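Local coordinates for polyprenyl synthetase (Nonlabens dokdonensis, PDB 6KD7), which probably elongates isoprenoid diphosphates as a magnesium-dependent trans-prenyltransferase, making geranylgeranyl pyrophosphate, at residues Glu69-Phe74 with Lys131-Thr136; Leu117-Asp120 with Lys125-Gln128; Ala137-Glu142 with Thr169-Gly174. All blocks are in the same frame, centred on the assembly; numbering follows the deposited sequence.

Interaction 1: Glu69-Phe74 with Lys131-Thr136; sequences EVFHNF and KVFSRT. With PPV (pyrophosphate), chain B.
Phe71 and Phe133 join two core helices of the all-alpha isoprenoid synthase fold. Helix 58-82, whose C-terminal end carries the start of the family's first aspartate-rich motif, is packed here against helix 123-150, and the contact is wholly buried. The edge of the Phe133 ring is directed at the root of the Phe71 side chain, with CE1 of Phe133 3.6 Å from CB of Phe71. Beside it, Phe133 CZ comes within 3.7 Å of Phe71 CD1. The ring planes are inclined at 75° with centroids 5.2 Å apart, an oblique pairing. In Phe133, CG lies anti to the backbone N (chi1 -180°), which takes the ring across to helix 58-82, where the nearest CA atoms, those of Phe71 and Phe133, are 9.3 Å apart. Tyr115 and Phe118 also meet this ring, both edge-to-face.

The next residue after Phe71 belongs to the ligand pocket. His72 NE2 makes two weak hydrogen bonds to the pyrophosphate, to O32 (3.2 Å), which lies in the plane of the imidazole at its edge, and to the bridging OPP (3.5 Å); Arg43 is hydrogen-bonded to the same ligand. Each helix also has a carbonyl gripped twice. Thr136 OG1 donates to Val132 O (2.7 Å) in addition to the Thr136 amide. On the other helix, Asn73 ND2 and the Asn73 backbone N reach Glu69 O from opposite faces of its carbonyl plane, the ND2 bond measuring 2.8 Å with an N-H...O angle of 158°.

Interaction 2: Leu117-Asp120 with Lys125-Gln128; sequences LFED and KFYQ
Phe126 supplies most of the apolar contact, bringing the ring atoms CD1 and CE1 against Phe118 and Glu119. Its CD1 lies 3.9 Å from CB of Phe118, and its CE1 is 3.8 Å from CA of Glu119 and 4.0 Å from CG of the same residue. The Glu119 chain runs alongside the ring in the same direction. Its CA and CG make the contact; the carboxylate plane is turned 43° from the ring. Phe126 carries CG anti to its own N (chi1 -175°), an orientation that brings the ring edge to the loop. Of the Phe118 side chain, CB makes the contact; its ring leads away from Phe126, toward Met179 and Ala67.

Against the backbone, the meeting is of ring edge and carbonyl: Phe118 O sits in the plane of the Phe126 ring, 3.2 Å from CD1, where it faces the weakly positive C-H rim. No hydrogen bond links the two segments. Hydrogen bonding appears instead at the subunit boundary, where Tyr127 OH of the second subunit bonds to Glu119 O and the reverse pair is formed as well. Aromatic contact crosses the same boundary, Phe126 standing edge-to-face with Tyr127 of the second subunit.

The whole is a connection between consecutive helices of this all-helical fold, 100-116 and 123-150, in which Phe126 packs against the loop at the interface with the second subunit.

Interaction 3: Ala137-Glu142 with Thr169-Gly174; sequences ALEVCE and TSVLVG
Val171 points its branched side chain at helix 123-150 and is met there by Glu139 and Val140. Glu139 lies obliquely across it, with OE1 3.6 Å from both CB and CG1 of Val171 and 3.7 Å from CG2, so one carboxylate oxygen rests on the whole isopropyl group. Further back, the Glu139 CB is 3.9 Å from Val171 CG2. That methyl also meets CG2 of Val140 at 4.1 Å, the two valines passing one another with opposite headings. The extended Glu139 chain leaves the helix with CG anti to the carbonyl carbon (chi1 -80°), which carries the carboxylate over to the neighbouring helix. No hydrogen bond crosses the contact.

After Val171 the backbone is irregular: the amides of Leu172 and Val173 lack the regular bond to the preceding turn, and Val173 N has a weak bond to Ser170 O (2.8 Å). The resulting kink falls immediately beyond the valine.

Around these residues, Tyr195 of helix 188-215 touches both Glu139 and Val171, while Leu172 packs on Phe71 and His72 of helix 58-82 and on Arg43 of helix 42-54. On its far flank, segment 137-142 meets Ile112 and Tyr28 of the second subunit.

How the interactions relate
Helix 123-150 runs through all three contacts, presenting residues 125-128 to interaction 2, 131-136 to interaction 1 and 137-142 to interaction 3. Interaction 2 falls within the chain between the two segments of interaction 1, and interaction 3 follows. Centres of interactions 1 and 3 are about 8 Å apart and those of 1 and 2 about 13 Å; interactions 2 and 3, with centres about 19 Å apart, do not touch. Interaction 1 bridges them, through Val70 on Leu117 and through Phe71 on Ala137 and Thr136 on Leu172. The packing thus continues from the turn at the subunit interface to helices beside the pyrophosphate pocket, and all three contacts border the second subunit.

Interaction 1: Glu69-Phe74 with Lys131-Thr136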
loop_
_atom_site.group_PDB
_atom_site.type_symbol
_atom_site.label_atom_id
_atom_site.label_comp_id
_atom_site.label_asym_id
_atom_site.label_seq_id
_atom_site.Cartn_x
_atom_site.Cartn_y
_atom_site.Cartn_z
ATOM N N GLU A 69 30.477 -5.735 23.854
ATOM C CA GLU A 69 30.277 -5.974 22.416
ATOM C C GLU A 69 28.844 -6.481 22.214
ATOM O O GLU A 69 28.232 -6.105 21.204
ATOM C CB GLU A 69 31.305 -6.972 21.882
ATOM C CG GLU A 69 31.152 -7.341 20.395
ATOM C CD GLU A 69 31.561 -6.221 19.444
ATOM O OE1 GLU A 69 31.886 -5.099 19.896
ATOM O OE2 GLU A 69 31.550 -6.488 18.251
ATOM N N VAL A 70 28.363 -7.370 23.078
ATOM C CA VAL A 70 26.991 -7.899 22.912
ATOM C C VAL A 70 26.023 -6.728 23.073
ATOM O O VAL A 70 25.139 -6.573 22.222
ATOM C CB VAL A 70 26.713 -9.045 23.864
ATOM C CG1 VAL A 70 25.253 -9.436 23.857
ATOM C CG2 VAL A 70 27.577 -10.239 23.480
ATOM N N PHE A 71 26.286 -5.857 24.036
ATOM C CA PHE A 71 25.439 -4.685 24.303
ATOM C C PHE A 71 25.428 -3.808 23.066
ATOM O O PHE A 71 24.334 -3.458 22.593
ATOM C CB PHE A 71 25.887 -3.865 25.517
ATOM C CG PHE A 71 25.112 -2.594 25.643
ATOM C CD1 PHE A 71 23.803 -2.610 26.093
ATOM C CD2 PHE A 71 25.643 -1.406 25.234
ATOM C CE1 PHE A 71 23.052 -1.442 26.138
ATOM C CE2 PHE A 71 24.896 -0.236 25.277
ATOM C CZ PHE A 71 23.603 -0.259 25.726
ATOM N N HIS A 72 26.602 -3.401 22.605
ATOM C CA HIS A 72 26.721 -2.487 21.441
ATOM C C HIS A 72 25.929 -3.053 20.237
ATOM O O HIS A 72 25.180 -2.283 19.634
ATOM C CB HIS A 72 28.170 -2.282 21.063
ATOM C CG HIS A 72 28.351 -1.369 19.909
ATOM N ND1 HIS A 72 27.889 -0.051 19.937
ATOM C CD2 HIS A 72 28.968 -1.566 18.723
ATOM C CE1 HIS A 72 28.207 0.521 18.807
ATOM N NE2 HIS A 72 28.888 -0.385 18.057
ATOM N N ASN A 73 26.050 -4.346 19.975
ATOM C CA ASN A 73 25.395 -5.015 18.838
ATOM C C ASN A 73 23.890 -5.055 19.084
ATOM O O ASN A 73 23.169 -4.891 18.105
ATOM C CB ASN A 73 26.000 -6.379 18.537
ATOM C CG ASN A 73 27.281 -6.212 17.751
ATOM O OD1 ASN A 73 27.212 -5.959 16.558
ATOM N ND2 ASN A 73 28.416 -6.159 18.440
ATOM N N PHE A 74 23.474 -5.143 20.340
ATOM C CA PHE A 74 22.031 -5.096 20.657
ATOM C C PHE A 74 21.509 -3.731 20.208
ATOM O O PHE A 74 20.496 -3.696 19.542
ATOM C CB PHE A 74 21.814 -5.281 22.157
ATOM C CG PHE A 74 20.769 -4.386 22.770
ATOM C CD1 PHE A 74 19.425 -4.615 22.554
ATOM C CD2 PHE A 74 21.126 -3.324 23.583
ATOM C CE1 PHE A 74 18.462 -3.806 23.130
ATOM C CE2 PHE A 74 20.161 -2.517 24.160
ATOM C CZ PHE A 74 18.831 -2.755 23.926
ATOM N N LYS A 131 26.160 -1.689 37.785
ATOM C CA LYS A 131 25.765 -0.280 38.022
ATOM C C LYS A 131 26.230 0.670 36.911
ATOM O O LYS A 131 25.400 1.402 36.421
ATOM C CB LYS A 131 26.314 0.171 39.374
ATOM C CG LYS A 131 25.696 1.443 39.924
ATOM C CD LYS A 131 25.740 1.482 41.420
ATOM C CE LYS A 131 25.123 2.733 41.996
ATOM N NZ LYS A 131 25.621 3.944 41.314
ATOM N N VAL A 132 27.481 0.595 36.466
ATOM C CA VAL A 132 27.935 1.580 35.445
ATOM C C VAL A 132 27.341 1.155 34.078
ATOM O O VAL A 132 26.975 2.053 33.282
ATOM C CB VAL A 132 29.467 1.749 35.392
ATOM C CG1 VAL A 132 30.148 0.463 34.970
ATOM C CG2 VAL A 132 29.833 2.905 34.470
ATOM N N PHE A 133 27.159 -0.142 33.865
ATOM C CA PHE A 133 26.615 -0.718 32.612
ATOM C C PHE A 133 25.166 -0.230 32.404
ATOM O O PHE A 133 24.873 0.344 31.341
ATOM C CB PHE A 133 26.672 -2.239 32.640
ATOM C CG PHE A 133 26.140 -2.908 31.405
ATOM C CD1 PHE A 133 26.851 -2.879 30.209
ATOM C CD2 PHE A 133 24.936 -3.593 31.444
ATOM C CE1 PHE A 133 26.374 -3.552 29.095
ATOM C CE2 PHE A 133 24.414 -4.185 30.306
ATOM C CZ PHE A 133 25.157 -4.191 29.146
ATOM N N SER A 134 24.327 -0.399 33.422
ATOM C CA SER A 134 22.897 -0.010 33.418
ATOM C C SER A 134 22.764 1.493 33.267
ATOM O O SER A 134 21.933 1.941 32.507
ATOM C CB SER A 134 22.177 -0.519 34.639
ATOM O OG SER A 134 22.092 -1.938 34.608
ATOM N N ARG A 135 23.562 2.280 33.954
ATOM C CA ARG A 135 23.457 3.744 33.832
ATOM C C ARG A 135 23.797 4.119 32.380
ATOM O O ARG A 135 23.149 5.021 31.825
ATOM C CB ARG A 135 24.410 4.425 34.816
ATOM C CG ARG A 135 24.381 5.949 34.743
ATOM C CD ARG A 135 25.097 6.671 35.899
ATOM N NE ARG A 135 26.534 6.394 36.025
ATOM C CZ ARG A 135 27.111 5.553 36.909
ATOM N NH1 ARG A 135 26.408 4.856 37.790
ATOM N NH2 ARG A 135 28.420 5.405 36.897
ATOM N N THR A 136 24.859 3.509 31.834
ATOM C CA THR A 136 25.315 3.726 30.448
ATOM C C THR A 136 24.192 3.285 29.490
ATOM O O THR A 136 23.862 4.059 28.607
ATOM C CB THR A 136 26.654 3.014 30.203
ATOM O OG1 THR A 136 27.563 3.611 31.141
ATOM C CG2 THR A 136 27.135 3.168 28.771
HETATM O O11 PPV B . 31.081 2.677 14.116
HETATM P P1 PPV B . 31.739 1.871 15.181
HETATM O O21 PPV B . 31.640 2.530 16.503
HETATM O O31 PPV B . 33.148 1.532 14.830
HETATM O OPP PPV B . 30.908 0.460 15.338
HETATM P P2 PPV B . 30.803 -0.990 14.596
HETATM O O12 PPV B . 30.003 -0.781 13.365
HETATM O O22 PPV B . 32.212 -1.395 14.279
HETATM O O32 PPV B . 30.150 -1.951 15.527
#

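Interaction 2: Leu117-Asp120 with Lys125-Gln128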
loop_
_atom_site.group_PDB
_atom_site.type_symbol
_atom_site.label_atom_id
_atom_site.label_comp_id
_atom_site.label_asym_id
_atom_site.label_seq_id
_atom_site.Cartn_x
_atom_site.Cartn_y
_atom_site.Cartn_z
ATOM N N LEU A 117 26.801 -12.056 31.309
ATOM C CA LEU A 117 28.255 -12.240 31.144
ATOM C C LEU A 117 29.000 -11.636 32.353
ATOM O O LEU A 117 30.204 -11.877 32.460
ATOM C CB LEU A 117 28.685 -11.647 29.784
ATOM C CG LEU A 117 28.434 -12.585 28.588
ATOM C CD1 LEU A 117 28.253 -11.809 27.302
ATOM C CD2 LEU A 117 29.550 -13.604 28.407
ATOM N N PHE A 118 28.338 -10.860 33.218
ATOM C CA PHE A 118 28.946 -10.331 34.455
ATOM C C PHE A 118 28.966 -11.414 35.557
ATOM O O PHE A 118 29.642 -11.210 36.538
ATOM C CB PHE A 118 28.224 -9.081 34.932
ATOM C CG PHE A 118 28.292 -7.953 33.963
ATOM C CD1 PHE A 118 29.448 -7.686 33.268
ATOM C CD2 PHE A 118 27.208 -7.127 33.746
ATOM C CE1 PHE A 118 29.522 -6.640 32.363
ATOM C CE2 PHE A 118 27.274 -6.102 32.812
ATOM C CZ PHE A 118 28.433 -5.855 32.122
ATOM N N GLU A 119 28.254 -12.519 35.421
ATOM C CA GLU A 119 27.925 -13.395 36.587
ATOM C C GLU A 119 29.156 -14.102 37.171
ATOM O O GLU A 119 29.061 -14.424 38.358
ATOM C CB GLU A 119 26.840 -14.424 36.254
ATOM C CG GLU A 119 25.481 -13.756 36.178
ATOM C CD GLU A 119 24.333 -14.545 35.584
ATOM O OE1 GLU A 119 24.491 -15.754 35.440
ATOM O OE2 GLU A 119 23.226 -13.953 35.438
ATOM N N ASP A 120 30.234 -14.346 36.410
ATOM C CA ASP A 120 31.469 -14.978 36.958
ATOM C C ASP A 120 32.282 -13.999 37.812
ATOM O O ASP A 120 33.141 -14.479 38.480
ATOM C CB ASP A 120 32.396 -15.561 35.898
ATOM C CG ASP A 120 31.778 -16.760 35.246
ATOM O OD1 ASP A 120 30.779 -17.258 35.787
ATOM O OD2 ASP A 120 32.272 -17.159 34.205
ATOM N N LYS A 125 32.669 -6.716 42.278
ATOM C CA LYS A 125 32.889 -6.208 40.912
ATOM C C LYS A 125 31.569 -6.337 40.127
ATOM O O LYS A 125 31.219 -5.409 39.402
ATOM C CB LYS A 125 34.041 -7.006 40.324
ATOM C CG LYS A 125 35.395 -6.556 40.832
ATOM C CD LYS A 125 36.436 -7.555 40.443
ATOM C CE LYS A 125 37.764 -7.193 41.084
ATOM N NZ LYS A 125 38.753 -8.138 40.559
ATOM N N PHE A 126 30.901 -7.472 40.278
ATOM C CA PHE A 126 29.541 -7.715 39.752
ATOM C C PHE A 126 28.661 -6.504 40.013
ATOM O O PHE A 126 28.113 -5.953 39.060
ATOM C CB PHE A 126 28.895 -8.931 40.379
ATOM C CG PHE A 126 27.560 -9.242 39.768
ATOM C CD1 PHE A 126 27.472 -10.042 38.629
ATOM C CD2 PHE A 126 26.408 -8.708 40.329
ATOM C CE1 PHE A 126 26.232 -10.354 38.095
ATOM C CE2 PHE A 126 25.169 -9.029 39.788
ATOM C CZ PHE A 126 25.079 -9.847 38.680
ATOM N N TYR A 127 28.632 -6.029 41.247
ATOM C CA TYR A 127 27.809 -4.868 41.615
ATOM C C TYR A 127 28.281 -3.648 40.830
ATOM O O TYR A 127 27.484 -2.806 40.389
ATOM C CB TYR A 127 27.761 -4.629 43.132
ATOM C CG TYR A 127 26.877 -3.481 43.524
ATOM C CD1 TYR A 127 25.531 -3.680 43.765
ATOM C CD2 TYR A 127 27.361 -2.197 43.585
ATOM C CE1 TYR A 127 24.694 -2.635 44.103
ATOM C CE2 TYR A 127 26.538 -1.137 43.906
ATOM C CZ TYR A 127 25.201 -1.368 44.164
ATOM O OH TYR A 127 24.391 -0.319 44.447
ATOM N N GLN A 128 29.569 -3.441 40.744
ATOM C CA GLN A 128 30.075 -2.159 40.197
ATOM C C GLN A 128 29.843 -2.153 38.667
ATOM O O GLN A 128 29.576 -1.080 38.106
ATOM C CB GLN A 128 31.556 -2.032 40.583
ATOM C CG GLN A 128 31.803 -1.517 42.000
ATOM C CD GLN A 128 33.297 -1.339 42.173
ATOM O OE1 GLN A 128 34.033 -2.302 42.359
ATOM N NE2 GLN A 128 33.766 -0.134 41.920
#

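Interaction 3: Ala137-Glu142 with Thr169-Gly174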
loop_
_atom_site.group_PDB
_atom_site.type_symbol
_atom_site.label_atom_id
_atom_site.label_comp_id
_atom_site.label_asym_id
_atom_site.label_seq_id
_atom_site.Cartn_x
_atom_site.Cartn_y
_atom_site.Cartn_z
ATOM N N ALA A 137 23.596 2.121 29.685
ATOM C CA ALA A 137 22.595 1.593 28.738
ATOM C C ALA A 137 21.404 2.573 28.696
ATOM O O ALA A 137 20.943 2.939 27.617
ATOM C CB ALA A 137 22.209 0.213 29.153
ATOM N N LEU A 138 21.019 3.134 29.837
ATOM C CA LEU A 138 19.817 3.976 29.912
ATOM C C LEU A 138 20.177 5.304 29.308
ATOM O O LEU A 138 19.298 5.908 28.662
ATOM C CB LEU A 138 19.324 4.125 31.344
ATOM C CG LEU A 138 18.023 4.919 31.514
ATOM C CD1 LEU A 138 16.891 4.264 30.707
ATOM C CD2 LEU A 138 17.624 4.999 32.995
ATOM N N GLU A 139 21.438 5.716 29.446
ATOM C CA GLU A 139 21.883 6.986 28.839
ATOM C C GLU A 139 21.836 6.855 27.309
ATOM O O GLU A 139 21.488 7.832 26.636
ATOM C CB GLU A 139 23.310 7.312 29.304
ATOM C CG GLU A 139 23.339 7.928 30.694
ATOM C CD GLU A 139 24.717 7.997 31.345
ATOM O OE1 GLU A 139 25.623 7.212 30.963
ATOM O OE2 GLU A 139 24.838 8.816 32.238
ATOM N N VAL A 140 22.255 5.704 26.788
ATOM C CA VAL A 140 22.256 5.436 25.331
ATOM C C VAL A 140 20.784 5.558 24.857
ATOM O O VAL A 140 20.569 6.186 23.826
ATOM C CB VAL A 140 22.932 4.088 25.027
ATOM C CG1 VAL A 140 22.684 3.583 23.603
ATOM C CG2 VAL A 140 24.438 4.190 25.274
ATOM N N CYS A 141 19.809 5.026 25.594
ATOM C CA CYS A 141 18.361 5.173 25.235
ATOM C C CYS A 141 17.988 6.666 25.167
ATOM O O CYS A 141 17.327 7.107 24.181
ATOM C CB CYS A 141 17.444 4.420 26.185
ATOM S SG CYS A 141 17.675 2.628 26.123
ATOM N N GLU A 142 18.431 7.459 26.135
ATOM C CA GLU A 142 18.108 8.893 26.182
ATOM C C GLU A 142 18.750 9.572 24.985
ATOM O O GLU A 142 18.114 10.438 24.386
ATOM C CB GLU A 142 18.564 9.548 27.480
ATOM C CG GLU A 142 17.849 8.985 28.691
ATOM C CD GLU A 142 18.266 9.594 30.030
ATOM O OE1 GLU A 142 19.170 10.459 29.996
ATOM O OE2 GLU A 142 17.678 9.200 31.082
ATOM N N THR A 169 26.725 8.053 21.845
ATOM C CA THR A 169 27.934 7.360 21.339
ATOM C C THR A 169 29.155 7.399 22.270
ATOM O O THR A 169 30.024 6.606 22.044
ATOM C CB THR A 169 28.352 7.968 19.996
ATOM O OG1 THR A 169 28.905 9.241 20.276
ATOM C CG2 THR A 169 27.211 8.150 19.025
ATOM N N SER A 170 29.221 8.297 23.243
ATOM C CA SER A 170 30.457 8.440 24.054
ATOM C C SER A 170 30.394 7.758 25.419
ATOM O O SER A 170 31.380 7.174 25.802
ATOM C CB SER A 170 30.803 9.875 24.197
ATOM O OG SER A 170 30.985 10.467 22.931
ATOM N N VAL A 171 29.266 7.821 26.110
ATOM C CA VAL A 171 29.210 7.215 27.480
ATOM C C VAL A 171 29.621 5.744 27.427
ATOM O O VAL A 171 30.183 5.277 28.402
ATOM C CB VAL A 171 27.859 7.411 28.193
ATOM C CG1 VAL A 171 27.613 8.873 28.465
ATOM C CG2 VAL A 171 26.705 6.797 27.432
ATOM N N LEU A 172 29.349 5.009 26.351
ATOM C CA LEU A 172 29.688 3.582 26.290
ATOM C C LEU A 172 31.197 3.421 26.106
ATOM O O LEU A 172 31.698 2.364 26.468
ATOM C CB LEU A 172 28.932 2.881 25.177
ATOM C CG LEU A 172 29.253 1.415 24.949
ATOM C CD1 LEU A 172 28.841 0.559 26.144
ATOM C CD2 LEU A 172 28.590 0.923 23.659
ATOM N N VAL A 173 31.868 4.389 25.516
ATOM C CA VAL A 173 33.351 4.361 25.394
ATOM C C VAL A 173 33.945 4.476 26.801
ATOM O O VAL A 173 34.743 3.613 27.156
ATOM C CB VAL A 173 33.851 5.469 24.472
ATOM C CG1 VAL A 173 35.368 5.389 24.325
ATOM C CG2 VAL A 173 33.206 5.350 23.094
ATOM N N GLY A 174 33.544 5.507 27.536
ATOM C CA GLY A 174 33.830 5.703 28.961
ATOM C C GLY A 174 33.566 4.444 29.755
ATOM O O GLY A 174 34.439 4.001 30.522
#